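Local coordinates for protein Trypsin/factor XIIA inhibitor (Zea mays, PDB 1BEA) that inhibits mammalian trypsin strongly and activated Hageman factor (factor XIIa) specifically, as a member of the cereal trypsin/alpha-amylase inhibitor family, at residues A[60-64]-A[65-69]; A[85-88]-A[89-92]; A[93-96]-A[97-100]. All blocks are in the same frame, centred on the assembly; numbering follows the deposited sequence.

The three interactions come in series along the chain and centre on two consecutive helices, 56-65 and 88-95. Interaction 1 is the C-terminal end of the first helix; interactions 2 and 3 are the two ends of the second, and their segments adjoin in sequence. The centres of interactions 1 and 2 lie about 15 Å apart. Those of interactions 1 and 3 are about 14 Å apart, and those of interactions 2 and 3 about 13 Å. A salt bridge from D65 to R92 ties interaction 1 to interaction 2, while M64 CG packs on A95 CB at 3.7 Å in interaction 3. The two helices of this small all-helical inhibitor are thus joined by charge and by apolar contact.

Interaction 1. Residues A[60-64]-A[65-69]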
loop_
_atom_site.group_PDB
_atom_site.type_symbol
_atom_site.label_atom_id
_atom_site.label_comp_id
_atom_site.label_asym_id
_atom_site.label_seq_id
_atom_site.Cartn_x
_atom_site.Cartn_y
_atom_site.Cartn_z
ATOM N N LEU A 60 -3.501 2.883 -0.069
ATOM C CA LEU A 60 -2.488 2.670 0.968
ATOM C C LEU A 60 -3.133 2.084 2.210
ATOM O O LEU A 60 -2.680 1.079 2.814
ATOM C CB LEU A 60 -1.866 4.001 1.368
ATOM C CG LEU A 60 -0.634 4.430 0.618
ATOM C CD1 LEU A 60 0.213 5.413 1.441
ATOM C CD2 LEU A 60 0.132 3.180 0.295
ATOM N N SER A 61 -4.212 2.720 2.623
ATOM C CA SER A 61 -4.919 2.240 3.784
ATOM C C SER A 61 -5.439 0.791 3.607
ATOM O O SER A 61 -5.384 -0.041 4.512
ATOM C CB SER A 61 -6.053 3.186 4.075
ATOM O OG SER A 61 -6.777 2.746 5.201
ATOM N N ILE A 62 -5.951 0.467 2.441
ATOM C CA ILE A 62 -6.438 -0.887 2.259
ATOM C C ILE A 62 -5.245 -1.829 2.368
ATOM O O ILE A 62 -5.310 -2.869 2.987
ATOM C CB ILE A 62 -7.131 -0.984 0.906
ATOM C CG1 ILE A 62 -8.489 -0.282 1.034
ATOM C CG2 ILE A 62 -7.236 -2.467 0.445
ATOM C CD1 ILE A 62 -9.300 -0.148 -0.242
ATOM N N LEU A 63 -4.127 -1.437 1.793
ATOM C CA LEU A 63 -2.975 -2.283 1.874
ATOM C C LEU A 63 -2.522 -2.419 3.315
ATOM O O LEU A 63 -2.207 -3.529 3.746
ATOM C CB LEU A 63 -1.835 -1.734 0.997
ATOM C CG LEU A 63 -0.526 -2.508 1.176
ATOM C CD1 LEU A 63 -0.644 -3.809 0.329
ATOM C CD2 LEU A 63 0.737 -1.675 0.791
ATOM N N MET A 64 -2.523 -1.341 4.097
ATOM C CA MET A 64 -2.042 -1.467 5.466
ATOM C C MET A 64 -2.966 -2.296 6.353
ATOM O O MET A 64 -2.568 -3.270 7.021
ATOM C CB MET A 64 -1.909 -0.102 6.116
ATOM C CG MET A 64 -0.793 0.778 5.616
ATOM S SD MET A 64 -1.023 2.579 6.061
ATOM C CE MET A 64 -1.027 2.503 7.892
ATOM N N ASP A 65 -4.228 -1.905 6.359
ATOM C CA ASP A 65 -5.195 -2.553 7.228
ATOM C C ASP A 65 -6.308 -3.389 6.627
ATOM O O ASP A 65 -7.062 -4.016 7.354
ATOM C CB ASP A 65 -5.754 -1.482 8.161
ATOM C CG ASP A 65 -4.644 -0.595 8.693
ATOM O OD1 ASP A 65 -3.548 -1.145 8.927
ATOM O OD2 ASP A 65 -4.825 0.626 8.848
ATOM N N GLY A 66 -6.398 -3.415 5.306
ATOM C CA GLY A 66 -7.407 -4.219 4.650
ATOM C C GLY A 66 -8.774 -3.565 4.521
ATOM O O GLY A 66 -9.068 -2.516 5.117
ATOM N N ALA A 67 -9.623 -4.209 3.737
ATOM C CA ALA A 67 -10.978 -3.737 3.499
ATOM C C ALA A 67 -11.850 -4.945 3.188
ATOM O O ALA A 67 -11.368 -5.907 2.606
ATOM C CB ALA A 67 -10.985 -2.795 2.310
ATOM N N ILE A 68 -13.120 -4.912 3.567
ATOM C CA ILE A 68 -13.980 -6.049 3.256
ATOM C C ILE A 68 -15.120 -5.514 2.439
ATOM O O ILE A 68 -16.047 -4.936 2.968
ATOM C CB ILE A 68 -14.531 -6.740 4.523
ATOM C CG1 ILE A 68 -13.559 -7.819 4.934
ATOM C CG2 ILE A 68 -15.840 -7.467 4.223
ATOM C CD1 ILE A 68 -13.384 -8.854 3.822
ATOM N N PRO A 69 -15.063 -5.706 1.127
ATOM C CA PRO A 69 -16.142 -5.197 0.292
ATOM C C PRO A 69 -17.371 -6.051 0.523
ATOM O O PRO A 69 -17.252 -7.255 0.699
ATOM C CB PRO A 69 -15.579 -5.305 -1.112
ATOM C CG PRO A 69 -14.541 -6.394 -1.025
ATOM C CD PRO A 69 -14.047 -6.445 0.362
HETATM O O HOH W 1 -5.147 3.093 7.323
#
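D65 N donates to S61 O at 2.9 Å with an N-H...O angle of 166°, a nearly straight bond one helical turn back. The next donor, G66 N, reaches I62 O at 2.6 Å, but its angle of 134° makes it the more bent of the two. A water accepts a hydrogen bond from S61 OG at 2.7 Å and donates one to D65 OD2, bridging the two side chains. The other carboxylate oxygen, D65 OD1, forms salt bridges with R88 NH2 and R92 NE of helix 88-95. An asparagine in place of D65 would probably cost these two guanidinium groups the carboxylate charge they share.

This is the C-terminal end of helix 56-65 in the helical prolamin-type fold. G66 terminates it with a positive phi, a backbone setting in which a CB would be jammed against the preceding carbonyl oxygen. Beyond the glycine the chain is extended, and the methyl of A67 turns back to lie 3.8 Å from I62 CG1. Because CG1 stands beside the backbone N (chi1 -75°) and the chain continues extended, I62 CD1 also reaches A67 CB, at 4.0 Å. M64, bent at its thioether end, packs on R92 and A95 of helix 88-95.

Interaction 2. Residues A[85-88]-A[89-92]; sequences GCPR and EVQR
R88 and R92, one turn apart, lie side by side and point the same way, yet their guanidinium planes stand 82° apart. The R88 chain is extended from CG to NE, and R92 CD sits over one face of its guanidinium, 3.4 Å above the plane and toward the rim. R92 itself bends at chi3 (115°), which swings its head out of line with that of R88. R88 NH2 and R92 NE are 3.5 Å apart, both donors, and the carboxylate of D65, their shared partner, would offset the like charges. R88 NH1 turns to M64 O and L80 O instead, so one guanidinium grips the end of helix 56-65 and the loop beyond it.

On another side of the turn, Q91 reaches back along C86. Its chain is extended beyond CG, and Q91 CG lies 3.8 Å from C86 SG, while Q91 NE2 gives C86 O a weak bond of 3.2 Å. The same amide nitrogen also bonds E81 O.

In the backbone, V90 N donates to P87 O at 2.8 Å from above the carbonyl plane. A further backbone bond, R92 N to R88 O, is straighter, at 3.1 Å and 160°. With P87 at the N-cap and C86 joined to C29 by a disulfide, this is the start of helix 88-95, held to helix 18-29 by the cystine crosslink of the cereal inhibitor fold.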
loop_
_atom_site.group_PDB
_atom_site.type_symbol
_atom_site.label_atom_id
_atom_site.label_comp_id
_atom_site.label_asym_id
_atom_site.label_seq_id
_atom_site.Cartn_x
_atom_site.Cartn_y
_atom_site.Cartn_z
ATOM N N GLY A 85 8.576 -13.104 13.506
ATOM C CA GLY A 85 9.478 -12.045 13.928
ATOM C C GLY A 85 9.450 -10.734 13.151
ATOM O O GLY A 85 10.508 -10.139 12.903
ATOM N N CYS A 86 8.242 -10.287 12.790
ATOM C CA CYS A 86 8.023 -9.033 12.061
ATOM C C CYS A 86 6.562 -8.649 12.229
ATOM O O CYS A 86 5.708 -8.875 11.362
ATOM C CB CYS A 86 8.336 -9.202 10.595
ATOM S SG CYS A 86 8.186 -7.621 9.754
ATOM N N PRO A 87 6.252 -8.066 13.380
ATOM C CA PRO A 87 4.881 -7.653 13.675
ATOM C C PRO A 87 4.285 -6.664 12.685
ATOM O O PRO A 87 4.955 -5.746 12.185
ATOM C CB PRO A 87 4.972 -7.076 15.090
ATOM C CG PRO A 87 6.401 -6.744 15.278
ATOM C CD PRO A 87 7.188 -7.723 14.463
ATOM N N ARG A 88 2.994 -6.853 12.445
ATOM C CA ARG A 88 2.227 -6.018 11.534
ATOM C C ARG A 88 2.406 -4.530 11.800
ATOM O O ARG A 88 2.460 -3.741 10.865
ATOM C CB ARG A 88 0.767 -6.438 11.612
ATOM C CG ARG A 88 -0.180 -5.367 11.891
ATOM C CD ARG A 88 -1.567 -5.852 11.632
ATOM N NE ARG A 88 -2.486 -4.758 11.892
ATOM C CZ ARG A 88 -2.842 -3.885 10.973
ATOM N NH1 ARG A 88 -2.369 -3.969 9.731
ATOM N NH2 ARG A 88 -3.651 -2.911 11.317
ATOM N N GLU A 89 2.561 -4.160 13.070
ATOM C CA GLU A 89 2.765 -2.762 13.448
ATOM C C GLU A 89 4.054 -2.182 12.871
ATOM O O GLU A 89 4.166 -0.972 12.592
ATOM C CB GLU A 89 2.782 -2.611 14.979
ATOM C CG GLU A 89 3.141 -3.879 15.741
ATOM C CD GLU A 89 1.934 -4.785 15.994
ATOM O OE1 GLU A 89 0.841 -4.278 16.342
ATOM O OE2 GLU A 89 2.074 -6.017 15.848
ATOM N N VAL A 90 5.053 -3.031 12.717
ATOM C CA VAL A 90 6.297 -2.549 12.159
ATOM C C VAL A 90 6.177 -2.237 10.675
ATOM O O VAL A 90 6.721 -1.251 10.202
ATOM C CB VAL A 90 7.413 -3.564 12.318
ATOM C CG1 VAL A 90 8.744 -2.874 12.081
ATOM C CG2 VAL A 90 7.362 -4.188 13.717
ATOM N N GLN A 91 5.468 -3.083 9.933
ATOM C CA GLN A 91 5.337 -2.868 8.497
ATOM C C GLN A 91 4.427 -1.677 8.165
ATOM O O GLN A 91 4.670 -0.955 7.206
ATOM C CB GLN A 91 4.814 -4.148 7.857
ATOM C CG GLN A 91 5.354 -5.413 8.466
ATOM C CD GLN A 91 4.552 -6.595 8.002
ATOM O OE1 GLN A 91 4.177 -6.660 6.844
ATOM N NE2 GLN A 91 4.261 -7.529 8.905
ATOM N N ARG A 92 3.390 -1.485 8.977
ATOM C CA ARG A 92 2.426 -0.384 8.847
ATOM C C ARG A 92 3.094 0.993 8.834
ATOM O O ARG A 92 2.833 1.853 7.967
ATOM C CB ARG A 92 1.485 -0.392 10.034
ATOM C CG ARG A 92 0.174 -1.066 9.816
ATOM C CD ARG A 92 -0.743 -0.774 10.989
ATOM N NE ARG A 92 -1.917 0.016 10.622
ATOM C CZ ARG A 92 -2.035 1.324 10.787
ATOM N NH1 ARG A 92 -1.056 2.030 11.301
ATOM N NH2 ARG A 92 -3.159 1.925 10.487
#

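Interaction 3. Residues A[93-96]-A[97-100]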
loop_
_atom_site.group_PDB
_atom_site.type_symbol
_atom_site.label_atom_id
_atom_site.label_comp_id
_atom_site.label_asym_id
_atom_site.label_seq_id
_atom_site.Cartn_x
_atom_site.Cartn_y
_atom_site.Cartn_z
ATOM N N GLY A 93 3.930 1.216 9.842
ATOM C CA GLY A 93 4.633 2.476 9.931
ATOM C C GLY A 93 5.325 2.797 8.624
ATOM O O GLY A 93 5.186 3.879 8.083
ATOM N N PHE A 94 6.057 1.844 8.073
ATOM C CA PHE A 94 6.751 2.134 6.845
ATOM C C PHE A 94 5.847 2.264 5.636
ATOM O O PHE A 94 6.146 3.035 4.722
ATOM C CB PHE A 94 7.785 1.068 6.558
ATOM C CG PHE A 94 8.435 1.230 5.218
ATOM C CD1 PHE A 94 9.200 2.371 4.948
ATOM C CD2 PHE A 94 8.235 0.287 4.203
ATOM C CE1 PHE A 94 9.747 2.571 3.690
ATOM C CE2 PHE A 94 8.778 0.476 2.942
ATOM C CZ PHE A 94 9.532 1.616 2.683
ATOM N N ALA A 95 4.752 1.504 5.616
ATOM C CA ALA A 95 3.832 1.551 4.471
ATOM C C ALA A 95 3.164 2.909 4.351
ATOM O O ALA A 95 2.847 3.360 3.258
ATOM C CB ALA A 95 2.754 0.478 4.602
ATOM N N ALA A 96 2.938 3.561 5.484
ATOM C CA ALA A 96 2.274 4.848 5.452
ATOM C C ALA A 96 3.089 5.953 4.758
ATOM O O ALA A 96 2.523 6.964 4.354
ATOM C CB ALA A 96 1.904 5.242 6.866
ATOM N N THR A 97 4.398 5.739 4.561
ATOM C CA THR A 97 5.289 6.737 3.933
ATOM C C THR A 97 5.443 6.596 2.443
ATOM O O THR A 97 6.143 7.367 1.794
ATOM C CB THR A 97 6.750 6.700 4.509
ATOM O OG1 THR A 97 7.543 5.775 3.758
ATOM C CG2 THR A 97 6.752 6.268 5.953
ATOM N N LEU A 98 4.776 5.623 1.876
ATOM C CA LEU A 98 4.984 5.408 0.464
ATOM C C LEU A 98 4.730 6.620 -0.423
ATOM O O LEU A 98 5.532 6.868 -1.320
ATOM C CB LEU A 98 4.175 4.191 0.004
ATOM C CG LEU A 98 4.924 2.844 -0.026
ATOM C CD1 LEU A 98 6.301 2.896 0.614
ATOM C CD2 LEU A 98 4.063 1.839 0.668
ATOM N N VAL A 99 3.645 7.379 -0.198
ATOM C CA VAL A 99 3.380 8.557 -1.058
ATOM C C VAL A 99 4.409 9.688 -0.943
ATOM O O VAL A 99 4.584 10.507 -1.862
ATOM C CB VAL A 99 1.999 9.212 -0.775
ATOM C CG1 VAL A 99 0.909 8.212 -0.980
ATOM C CG2 VAL A 99 1.955 9.783 0.642
ATOM N N THR A 100 5.061 9.732 0.207
ATOM C CA THR A 100 6.045 10.743 0.509
ATOM C C THR A 100 7.083 10.926 -0.547
ATOM O O THR A 100 7.420 9.975 -1.248
ATOM C CB THR A 100 6.723 10.376 1.758
ATOM O OG1 THR A 100 5.713 10.157 2.723
ATOM C CG2 THR A 100 7.638 11.485 2.226
#
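F94 O accepts two donors from T97: the backbone N at 3.2 Å and the hydroxyl OG1, also at 3.2 Å. They approach differently. The amide nitrogen stands well above the carbonyl plane, 60° out of it, whereas the hydroxyl is only slightly tilted. With chi1 at 89°, T97 OG1 lies between its own backbone N and carbonyl carbon, turned back toward the preceding helical turn; CG2 is beside the backbone N and also rests near F94 O and G93 O.

The buried side is made by F94, A95 and L98. The side chains of F94 and L98 cross at about a right angle, with L98 CD1 4.0 Å from F94 CZ. The other branch, L98 CD2, lies against the backbone of A95, 3.2 Å from A95 O. On helix 18-29, F94 makes an edge-to-face contact with Y23, and L98 packs on C44 and L48 of helix 37-49.

Here helix 88-95 passes into two overlapping type I beta turns, A95 to L98 and T97 to T100. L98 N closes the first on A95 O at 3.3 Å and 167°, a nearly straight bond whose donor nevertheless stands above the carbonyl plane.

On the partly exposed side T97, with its two bonds to F94 O, is the firmly held exception. G93 contributes little beyond its carbonyl oxygen to the T97 methyl. In the second turn, T100 N and T100 OG1 both bond to T97 O, and each bond, 3.0 Å long, is weak.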